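Local structure of mannan endo-1,6-alpha-mannosidase (Chaetomium thermophilum, 6RY0) at residues Leu180-Pro185 with Tyr193-Ala198; Val242-His247 with Ala258-Asn263; Asp115-Asn120 with Asp128-Trp133. The protein probably acts on alpha-1,6-mannosidic linkages as a family 76 glycosidase, in the transfer of GPI-anchored glycoproteins into the fungal cell wall. One frame throughout, in Å; residues are numbered along the deposited sequence.

Interaction 1: residues Leu180-Pro185 with Tyr193-Ala198; sequences LRWQIP and YKNTIA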
loop_
_atom_site.group_PDB
_atom_site.type_symbol
_atom_site.label_atom_id
_atom_site.label_comp_id
_atom_site.label_asym_id
_atom_site.label_seq_id
_atom_site.Cartn_x
_atom_site.Cartn_y
_atom_site.Cartn_z
ATOM N N LEU A 180 16.331 -5.951 3.780
ATOM C CA LEU A 180 16.404 -5.362 2.459
ATOM C C LEU A 180 16.894 -3.927 2.524
ATOM O O LEU A 180 16.532 -3.145 3.397
ATOM C CB LEU A 180 15.020 -5.335 1.800
ATOM C CG LEU A 180 14.409 -6.663 1.402
ATOM C CD1 LEU A 180 12.986 -6.450 0.929
ATOM C CD2 LEU A 180 15.212 -7.311 0.319
ATOM N N ARG A 181 17.691 -3.590 1.515
ATOM C CA ARG A 181 17.985 -2.217 1.159
ATOM C C ARG A 181 16.782 -1.580 0.480
ATOM O O ARG A 181 15.958 -2.252 -0.132
ATOM C CB ARG A 181 19.219 -2.153 0.252
ATOM C CG ARG A 181 20.477 -2.703 0.925
ATOM C CD ARG A 181 21.569 -2.961 -0.088
ATOM N NE ARG A 181 22.776 -3.522 0.518
ATOM C CZ ARG A 181 23.822 -2.790 0.913
ATOM N NH1 ARG A 181 23.778 -1.465 0.834
ATOM N NH2 ARG A 181 24.911 -3.391 1.377
ATOM N N TRP A 182 16.710 -0.261 0.551
ATOM C CA TRP A 182 15.652 0.478 -0.093
ATOM C C TRP A 182 15.621 0.211 -1.588
ATOM O O TRP A 182 14.561 -0.056 -2.158
ATOM C CB TRP A 182 15.854 1.955 0.205
ATOM C CG TRP A 182 14.812 2.850 -0.307
ATOM C CD1 TRP A 182 13.523 2.543 -0.670
ATOM C CD2 TRP A 182 14.944 4.239 -0.460
ATOM N NE1 TRP A 182 12.838 3.691 -1.024
ATOM C CE2 TRP A 182 13.710 4.743 -0.929
ATOM C CE3 TRP A 182 16.003 5.123 -0.264
ATOM C CZ2 TRP A 182 13.517 6.088 -1.193
ATOM C CZ3 TRP A 182 15.815 6.439 -0.519
ATOM C CH2 TRP A 182 14.588 6.920 -0.994
ATOM N N GLN A 183 16.778 0.357 -2.233
ATOM C CA GLN A 183 16.909 0.260 -3.675
ATOM C C GLN A 183 17.340 -1.110 -4.147
ATOM O O GLN A 183 18.035 -1.839 -3.438
ATOM C CB GLN A 183 17.895 1.302 -4.155
ATOM C CG GLN A 183 17.473 2.739 -3.827
ATOM C CD GLN A 183 16.162 3.109 -4.516
ATOM O OE1 GLN A 183 16.027 2.942 -5.721
ATOM N NE2 GLN A 183 15.160 3.477 -3.731
ATOM N N ILE A 184 16.911 -1.447 -5.366
ATOM C CA ILE A 184 17.308 -2.681 -6.009
ATOM C C ILE A 184 18.653 -2.555 -6.721
ATOM O O ILE A 184 19.553 -3.334 -6.486
ATOM C CB ILE A 184 16.157 -3.257 -6.899
ATOM C CG1 ILE A 184 14.983 -3.660 -6.013
ATOM C CG2 ILE A 184 16.660 -4.424 -7.738
ATOM C CD1 ILE A 184 13.685 -3.782 -6.757
ATOM N N PRO A 185 18.821 -1.538 -7.578
ATOM C CA PRO A 185 20.123 -1.395 -8.248
ATOM C C PRO A 185 21.213 -0.861 -7.291
ATOM O O PRO A 185 20.999 0.171 -6.632
ATOM C CB PRO A 185 19.830 -0.378 -9.378
ATOM C CG PRO A 185 18.339 -0.325 -9.502
ATOM C CD PRO A 185 17.848 -0.557 -8.097
ATOM N N TYR A 193 20.586 2.673 2.331
ATOM C CA TYR A 193 19.560 2.882 3.342
ATOM C C TYR A 193 18.708 1.620 3.444
ATOM O O TYR A 193 18.048 1.227 2.482
ATOM C CB TYR A 193 18.697 4.076 2.946
ATOM C CG TYR A 193 17.744 4.623 3.988
ATOM C CD1 TYR A 193 18.181 4.945 5.265
ATOM C CD2 TYR A 193 16.417 4.924 3.672
ATOM C CE1 TYR A 193 17.310 5.504 6.203
ATOM C CE2 TYR A 193 15.556 5.486 4.608
ATOM C CZ TYR A 193 16.012 5.788 5.868
ATOM O OH TYR A 193 15.198 6.354 6.829
ATOM N N LYS A 194 18.740 0.966 4.596
ATOM C CA LYS A 194 17.852 -0.169 4.847
ATOM C C LYS A 194 16.661 0.385 5.607
ATOM O O LYS A 194 16.779 0.792 6.758
ATOM C CB LYS A 194 18.557 -1.277 5.617
ATOM C CG LYS A 194 19.575 -2.043 4.772
ATOM C CD LYS A 194 20.139 -3.289 5.390
ATOM C CE LYS A 194 20.828 -4.107 4.324
ATOM N NZ LYS A 194 21.302 -5.439 4.824
ATOM N N ASN A 195 15.528 0.465 4.931
ATOM C CA ASN A 195 14.413 1.163 5.482
ATOM C C ASN A 195 13.245 0.257 5.796
ATOM O O ASN A 195 13.125 -0.871 5.324
ATOM C CB ASN A 195 14.010 2.343 4.638
ATOM C CG ASN A 195 13.600 2.003 3.256
ATOM O OD1 ASN A 195 13.643 0.853 2.801
ATOM N ND2 ASN A 195 13.175 3.023 2.541
ATOM N N THR A 196 12.375 0.768 6.654
ATOM C CA THR A 196 11.220 0.006 7.056
ATOM C C THR A 196 10.347 -0.359 5.887
ATOM O O THR A 196 9.930 -1.516 5.790
ATOM C CB THR A 196 10.448 0.753 8.132
ATOM O OG1 THR A 196 11.352 0.925 9.213
ATOM C CG2 THR A 196 9.214 -0.012 8.543
ATOM N N ILE A 197 10.029 0.590 5.015
ATOM C CA ILE A 197 8.981 0.322 4.039
ATOM C C ILE A 197 9.367 -0.827 3.092
ATOM O O ILE A 197 8.512 -1.653 2.748
ATOM C CB ILE A 197 8.533 1.586 3.283
ATOM C CG1 ILE A 197 7.311 1.290 2.409
ATOM C CG2 ILE A 197 9.674 2.215 2.464
ATOM C CD1 ILE A 197 6.129 0.910 3.147
ATOM N N ALA A 198 10.621 -0.905 2.640
ATOM C CA ALA A 198 11.004 -2.010 1.769
ATOM C C ALA A 198 10.752 -3.349 2.459
ATOM O O ALA A 198 10.225 -4.306 1.887
ATOM C CB ALA A 198 12.504 -1.897 1.409
#

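Interaction 2: residues Val242-His247 with Ala258-Asn263; sequences VYDGGH and AQFSYN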
loop_
_atom_site.group_PDB
_atom_site.type_symbol
_atom_site.label_atom_id
_atom_site.label_comp_id
_atom_site.label_asym_id
_atom_site.label_seq_id
_atom_site.Cartn_x
_atom_site.Cartn_y
_atom_site.Cartn_z
ATOM N N VAL A 242 7.013 2.934 14.901
ATOM C CA VAL A 242 7.695 2.340 13.761
ATOM C C VAL A 242 8.417 3.431 12.986
ATOM O O VAL A 242 7.799 4.319 12.366
ATOM C CB VAL A 242 6.729 1.544 12.872
ATOM C CG1 VAL A 242 7.487 0.939 11.685
ATOM C CG2 VAL A 242 6.035 0.447 13.681
ATOM N N TYR A 243 9.736 3.414 13.098
ATOM C CA TYR A 243 10.611 4.418 12.540
ATOM C C TYR A 243 10.916 4.125 11.061
ATOM O O TYR A 243 10.450 3.150 10.496
ATOM C CB TYR A 243 11.897 4.458 13.382
ATOM C CG TYR A 243 11.619 4.701 14.857
ATOM C CD1 TYR A 243 10.829 5.757 15.266
ATOM C CD2 TYR A 243 12.135 3.848 15.812
ATOM C CE1 TYR A 243 10.573 5.971 16.606
ATOM C CE2 TYR A 243 11.883 4.044 17.151
ATOM C CZ TYR A 243 11.085 5.122 17.553
ATOM O OH TYR A 243 10.802 5.372 18.881
ATOM N N ASP A 244 11.672 5.014 10.450
ATOM C CA ASP A 244 11.796 5.004 8.999
ATOM C C ASP A 244 12.925 4.133 8.454
ATOM O O ASP A 244 12.754 3.523 7.406
ATOM C CB ASP A 244 11.944 6.432 8.460
ATOM C CG ASP A 244 11.691 6.485 6.972
ATOM O OD1 ASP A 244 10.495 6.304 6.614
ATOM O OD2 ASP A 244 12.638 6.638 6.164
ATOM N N GLY A 245 14.068 4.078 9.104
ATOM C CA GLY A 245 15.194 3.314 8.573
ATOM C C GLY A 245 16.523 3.742 9.166
ATOM O O GLY A 245 16.537 4.539 10.104
ATOM N N GLY A 246 17.593 3.183 8.612
ATOM C CA GLY A 246 18.944 3.481 9.040
ATOM C C GLY A 246 19.895 3.095 7.917
ATOM O O GLY A 246 19.494 2.425 6.959
ATOM N N HIS A 247 21.152 3.518 7.997
ATOM C CA HIS A 247 22.112 3.305 6.923
ATOM C C HIS A 247 23.137 2.235 7.254
ATOM O O HIS A 247 23.643 2.133 8.393
ATOM C CB HIS A 247 22.853 4.598 6.600
ATOM C CG HIS A 247 21.969 5.661 6.039
ATOM N ND1 HIS A 247 21.341 6.593 6.833
ATOM C CD2 HIS A 247 21.602 5.940 4.766
ATOM C CE1 HIS A 247 20.626 7.406 6.072
ATOM N NE2 HIS A 247 20.762 7.026 4.812
ATOM N N ALA A 258 11.540 9.472 12.051
ATOM C CA ALA A 258 10.279 9.902 11.451
ATOM C C ALA A 258 9.318 8.720 11.421
ATOM O O ALA A 258 9.675 7.622 11.013
ATOM C CB ALA A 258 10.489 10.420 10.034
ATOM N N GLN A 259 8.090 8.988 11.819
ATOM C CA GLN A 259 7.001 8.009 11.918
ATOM C C GLN A 259 5.958 8.276 10.843
ATOM O O GLN A 259 5.061 9.100 11.028
ATOM C CB GLN A 259 6.369 8.048 13.291
ATOM C CG GLN A 259 7.287 7.550 14.408
ATOM C CD GLN A 259 6.612 7.677 15.759
ATOM O OE1 GLN A 259 5.564 7.015 16.000
ATOM N NE2 GLN A 259 7.153 8.459 16.618
ATOM N N PHE A 260 6.080 7.578 9.713
ATOM C CA PHE A 260 5.108 7.686 8.644
ATOM C C PHE A 260 4.011 6.655 8.860
ATOM O O PHE A 260 4.286 5.481 9.181
ATOM C CB PHE A 260 5.767 7.513 7.278
ATOM C CG PHE A 260 6.700 8.637 6.936
ATOM C CD1 PHE A 260 6.187 9.845 6.517
ATOM C CD2 PHE A 260 8.061 8.515 7.080
ATOM C CE1 PHE A 260 7.018 10.899 6.242
ATOM C CE2 PHE A 260 8.907 9.580 6.807
ATOM C CZ PHE A 260 8.381 10.759 6.396
ATOM N N SER A 261 2.768 7.077 8.651
ATOM C CA SER A 261 1.630 6.250 9.011
ATOM C C SER A 261 1.651 4.898 8.314
ATOM O O SER A 261 1.313 3.869 8.918
ATOM C CB SER A 261 0.351 7.000 8.673
ATOM O OG SER A 261 0.184 7.187 7.285
ATOM N N TYR A 262 2.044 4.887 7.049
ATOM C CA TYR A 262 1.955 3.649 6.270
ATOM C C TYR A 262 2.935 2.593 6.744
ATOM O O TYR A 262 2.717 1.424 6.462
ATOM C CB TYR A 262 2.077 3.910 4.755
ATOM C CG TYR A 262 3.460 4.173 4.166
ATOM C CD1 TYR A 262 4.474 4.832 4.871
ATOM C CD2 TYR A 262 3.739 3.770 2.876
ATOM C CE1 TYR A 262 5.715 5.086 4.309
ATOM C CE2 TYR A 262 4.986 4.042 2.313
ATOM C CZ TYR A 262 5.982 4.679 3.039
ATOM O OH TYR A 262 7.226 4.925 2.510
ATOM N N ASN A 263 4.017 2.971 7.400
ATOM C CA ASN A 263 4.960 1.977 7.902
ATOM C C ASN A 263 4.359 1.162 9.025
ATOM O O ASN A 263 4.302 -0.078 8.968
ATOM C CB ASN A 263 6.279 2.636 8.351
ATOM C CG ASN A 263 7.251 2.822 7.227
ATOM O OD1 ASN A 263 7.286 2.017 6.294
ATOM N ND2 ASN A 263 8.098 3.842 7.326
HETATM O O HOH W 1 5.172 4.523 11.579
HETATM O O HOH W 2 8.226 5.555 9.832
HETATM O O HOH W 3 10.637 3.370 5.562
HETATM O O HOH W 4 9.779 5.781 4.109
#

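Interaction 3: residues Asp115-Asn120 with Asp128-Trp133; sequences DYQPPN and DDQGFW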
loop_
_atom_site.group_PDB
_atom_site.type_symbol
_atom_site.label_atom_id
_atom_site.label_comp_id
_atom_site.label_asym_id
_atom_site.label_seq_id
_atom_site.Cartn_x
_atom_site.Cartn_y
_atom_site.Cartn_z
ATOM N N ASP A 115 7.392 -9.543 -13.270
ATOM C CA ASP A 115 7.914 -9.403 -11.924
ATOM C C ASP A 115 7.852 -7.964 -11.430
ATOM O O ASP A 115 8.433 -7.642 -10.393
ATOM C CB ASP A 115 9.339 -9.927 -11.810
ATOM C CG ASP A 115 10.322 -9.195 -12.678
ATOM O OD1 ASP A 115 9.896 -8.301 -13.435
ATOM O OD2 ASP A 115 11.526 -9.528 -12.594
ATOM N N TYR A 116 7.150 -7.080 -12.155
ATOM C CA TYR A 116 7.100 -5.661 -11.817
ATOM C C TYR A 116 8.488 -5.040 -11.713
ATOM O O TYR A 116 8.720 -4.138 -10.908
ATOM C CB TYR A 116 6.194 -5.378 -10.604
ATOM C CG TYR A 116 4.739 -5.491 -10.967
ATOM C CD1 TYR A 116 4.176 -4.593 -11.853
ATOM C CD2 TYR A 116 3.913 -6.474 -10.459
ATOM C CE1 TYR A 116 2.857 -4.682 -12.240
ATOM C CE2 TYR A 116 2.567 -6.571 -10.828
ATOM C CZ TYR A 116 2.059 -5.685 -11.731
ATOM O OH TYR A 116 0.737 -5.812 -12.093
ATOM N N GLN A 117 9.392 -5.451 -12.619
ATOM C CA GLN A 117 10.678 -4.789 -12.789
ATOM C C GLN A 117 10.892 -4.349 -14.229
ATOM O O GLN A 117 11.885 -4.692 -14.859
ATOM C CB GLN A 117 11.831 -5.679 -12.328
ATOM C CG GLN A 117 11.629 -6.144 -10.889
ATOM C CD GLN A 117 12.856 -6.769 -10.306
ATOM O OE1 GLN A 117 13.618 -6.101 -9.598
ATOM N NE2 GLN A 117 13.087 -8.041 -10.606
ATOM N N PRO A 118 9.967 -3.554 -14.775
ATOM C CA PRO A 118 10.179 -3.064 -16.120
ATOM C C PRO A 118 11.459 -2.155 -16.128
ATOM O O PRO A 118 11.626 -1.265 -15.344
ATOM C CB PRO A 118 8.903 -2.265 -16.392
ATOM C CG PRO A 118 8.426 -1.812 -15.085
ATOM C CD PRO A 118 8.757 -2.989 -14.163
ATOM N N PRO A 119 12.445 -2.463 -16.994
ATOM C CA PRO A 119 13.752 -1.787 -16.841
ATOM C C PRO A 119 13.729 -0.328 -17.268
ATOM O O PRO A 119 14.607 0.460 -16.866
ATOM C CB PRO A 119 14.690 -2.614 -17.745
ATOM C CG PRO A 119 13.800 -3.283 -18.730
ATOM C CD PRO A 119 12.522 -3.577 -17.953
ATOM N N ASN A 120 12.746 0.043 -18.086
ATOM C CA ASN A 120 12.635 1.465 -18.384
ATOM C C ASN A 120 12.473 2.258 -17.127
ATOM O O ASN A 120 12.860 3.407 -17.090
ATOM C CB ASN A 120 11.523 1.756 -19.366
ATOM C CG ASN A 120 11.916 1.381 -20.783
ATOM O OD1 ASN A 120 13.025 0.876 -21.033
ATOM N ND2 ASN A 120 11.005 1.584 -21.707
ATOM N N ASP A 128 10.391 -1.081 -2.262
ATOM C CA ASP A 128 9.057 -0.574 -1.949
ATOM C C ASP A 128 8.229 -0.306 -3.214
ATOM O O ASP A 128 7.052 -0.633 -3.262
ATOM C CB ASP A 128 9.135 0.701 -1.075
ATOM C CG ASP A 128 10.043 1.821 -1.622
ATOM O OD1 ASP A 128 10.943 1.566 -2.437
ATOM O OD2 ASP A 128 9.830 2.991 -1.248
ATOM N N ASP A 129 8.834 0.293 -4.232
ATOM C CA ASP A 129 8.092 0.570 -5.448
ATOM C C ASP A 129 7.574 -0.723 -6.063
ATOM O O ASP A 129 6.395 -0.858 -6.399
ATOM C CB ASP A 129 8.945 1.311 -6.476
ATOM C CG ASP A 129 9.584 2.532 -5.932
ATOM O OD1 ASP A 129 10.688 2.446 -5.427
ATOM O OD2 ASP A 129 8.990 3.594 -5.975
ATOM N N GLN A 130 8.477 -1.681 -6.227
ATOM C CA GLN A 130 8.115 -2.994 -6.754
ATOM C C GLN A 130 7.100 -3.670 -5.825
ATOM O O GLN A 130 6.122 -4.279 -6.289
ATOM C CB GLN A 130 9.382 -3.854 -6.875
ATOM C CG GLN A 130 9.120 -5.194 -7.503
ATOM C CD GLN A 130 10.202 -6.221 -7.257
ATOM O OE1 GLN A 130 10.981 -6.101 -6.303
ATOM N NE2 GLN A 130 10.234 -7.259 -8.084
ATOM N N GLY A 131 7.321 -3.543 -4.528
ATOM C CA GLY A 131 6.444 -4.131 -3.548
ATOM C C GLY A 131 5.033 -3.642 -3.639
ATOM O O GLY A 131 4.119 -4.456 -3.511
ATOM N N PHE A 132 4.830 -2.342 -3.847
ATOM C CA PHE A 132 3.455 -1.837 -3.940
ATOM C C PHE A 132 2.712 -2.431 -5.126
ATOM O O PHE A 132 1.522 -2.727 -5.019
ATOM C CB PHE A 132 3.424 -0.319 -3.959
ATOM C CG PHE A 132 3.289 0.276 -2.612
ATOM C CD1 PHE A 132 2.051 0.506 -2.075
ATOM C CD2 PHE A 132 4.408 0.587 -1.847
ATOM C CE1 PHE A 132 1.911 1.032 -0.781
ATOM C CE2 PHE A 132 4.257 1.086 -0.564
ATOM C CZ PHE A 132 2.992 1.292 -0.060
ATOM N N TRP A 133 3.384 -2.613 -6.266
ATOM C CA TRP A 133 2.755 -3.297 -7.394
ATOM C C TRP A 133 2.451 -4.738 -7.046
ATOM O O TRP A 133 1.377 -5.242 -7.356
ATOM C CB TRP A 133 3.639 -3.207 -8.641
ATOM C CG TRP A 133 3.618 -1.869 -9.306
ATOM C CD1 TRP A 133 4.500 -0.860 -9.175
ATOM C CD2 TRP A 133 2.623 -1.413 -10.237
ATOM N NE1 TRP A 133 4.119 0.210 -9.974
ATOM C CE2 TRP A 133 2.980 -0.125 -10.652
ATOM C CE3 TRP A 133 1.459 -1.982 -10.748
ATOM C CZ2 TRP A 133 2.204 0.605 -11.565
ATOM C CZ3 TRP A 133 0.699 -1.264 -11.657
ATOM C CH2 TRP A 133 1.077 0.010 -12.057
#

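Interaction 1: residues Leu180-Pro185 with Tyr193-Ala198
L180 meets both the short strand 193-195 and the first turn of helix 196-213, where the loop after helix 155-167 folds back on the next part of the alpha/alpha barrel typical of glycoside hydrolase family 76. Its CD1 lies 3.6 Å from A198 O, and its carbonyl points at the lysine chain, with L180 O 3.5 Å from K194 CG. One residue on, the R181 and K194 side chains run obliquely past each other, R181 CG packing at 3.7 Å from K194 CE. The guanidinium and the ammonium each form a salt bridge with D173, and K194 NZ also bonds to the carbonyl of T175; the shared carboxylate of D173 probably offsets the like charges of the two. The R181 carbonyl in turn faces the A198 methyl.

W182 has the largest share of the contact. Its backbone W182 N donates to Y193 O (2.8 Å, 155° at the hydrogen), and its indole swings over to N195, with CG anti to the backbone N (chi1 -176°). There N195 ND2 sits 3.2 Å above the plane of the W182 ring, offset toward the rim, while the amide nitrogen of Q183 covers the opposite face. W182 NE1 is held by D128 on helix 127-142. The same N195 fills the N-cap position of helix 196-213, and its other amide atom makes a weak capping bond, A198 N to N195 OD1, at 3.5 Å.

Interaction 2: residues Val242-His247 with Ala258-Asn263
The F260 ring presents its edge to the D244 carboxylate, F260 CD2 lying 3.3 Å from D244 OD1 near the ring plane, and the two flat groups are turned 69° apart. The contact joins the run into strand 245-247 to the start of helix 261-278, one of the helices of the alpha/alpha barrel, with F260 at the N-cap position. The positive rim of the phenyl group probably suits the acid. The Y243 ring is met obliquely by the aliphatic part of Q259: the two side chains run alongside each other in the same direction, with Y243 CD1 4.1 Å from Q259 CG.

Direct polar bonds between the segments are replaced by a file of ordered waters. One donates to both V242 O and F260 O. A second is gripped four times: it gives its protons to V242 O and A258 O and accepts from F260 N and from N263 ND2, the last at 3.0 Å. A third accepts from N263 ND2 while donating to D244 O and, weakly, to D244 OD1. D244 reaches this chain because its CG lies anti to the backbone N (chi1 -164°); its other oxygen, OD2, is bound by Y193. V242 CG1 packs 3.9 Å from N263 CB. The file ends at a fourth water, which donates to D244 OD1 at 2.7 Å and pairs with Y262 OH.

Interaction 3: residues Asp115-Asn120 with Asp128-Trp133
Y116 and W133 make the aromatic half of this contact, in which the loop after helix 99-108 is packed against helix 127-142 of the alpha/alpha barrel. A CH-pi contact puts W133 CB over one face of the Y116 ring, 3.6 Å from its centroid. The indole is slid off to one side, its five-membered ring tilted 21° from the phenol with little overlap, though Y116 CE1 still comes to 3.4 Å of W133 CE3. Beyond the ring, Y116 OH bonds to the carbonyl of M106. An alanine at Y116 would remove the face on which W133 CB rests and is likely to leave that M106 carbonyl without its mate and a gap beside the helix.

The hydrogen-bonded half centres on Q130. Its CG is anti to the backbone N and the chain extended, which sends the amide out to the loop, Q130 NE2 bonding D115 O at 3.0 Å, nearly straight (172°) and in the amide plane. T165 also bonds NE2, while R171 and Q166 donate to OE1, which probably fixes the amide's rotation. The Q117 side chain crosses it at a slant, the amide planes 19° apart, with Q117 CG 3.3 Å from Q130 NE2.

Within the loop, D115 OD1 accepts from Q117 N, an Asx turn, and D115 OD2 takes Q117 NE2 at 2.9 Å, both donors reaching the carboxylate from above its plane. One straight amide bond and the W133-Y116 packing thus hold the loop to the helix; the D115-Q117 bonds brace the loop itself, and Y116 O is buried without a partner.

How the interactions relate
From the N terminus, interaction 3 comes first, closing the loop between residues 115-120 and helix 127-142. Interaction 1 then folds the loop after helix 155-167 onto strand 193-195 and the start of helix 196-213, and interaction 2 closes the loop that runs from 242-247 to the start of helix 261-278. The three stand in series; none nests in or crosses another. Interactions 1 and 2 share a two-stranded antiparallel sheet, and T196 OG1 bonds to Y243 O at 2.7 Å. I184 CD1 packs on Q130 OE1 (3.6 Å), joining interactions 1 and 3. Y262 of interaction 2 also packs on F132 of interaction 3, so the barrel helices 127-142, 196-213 and 261-278 are tied together.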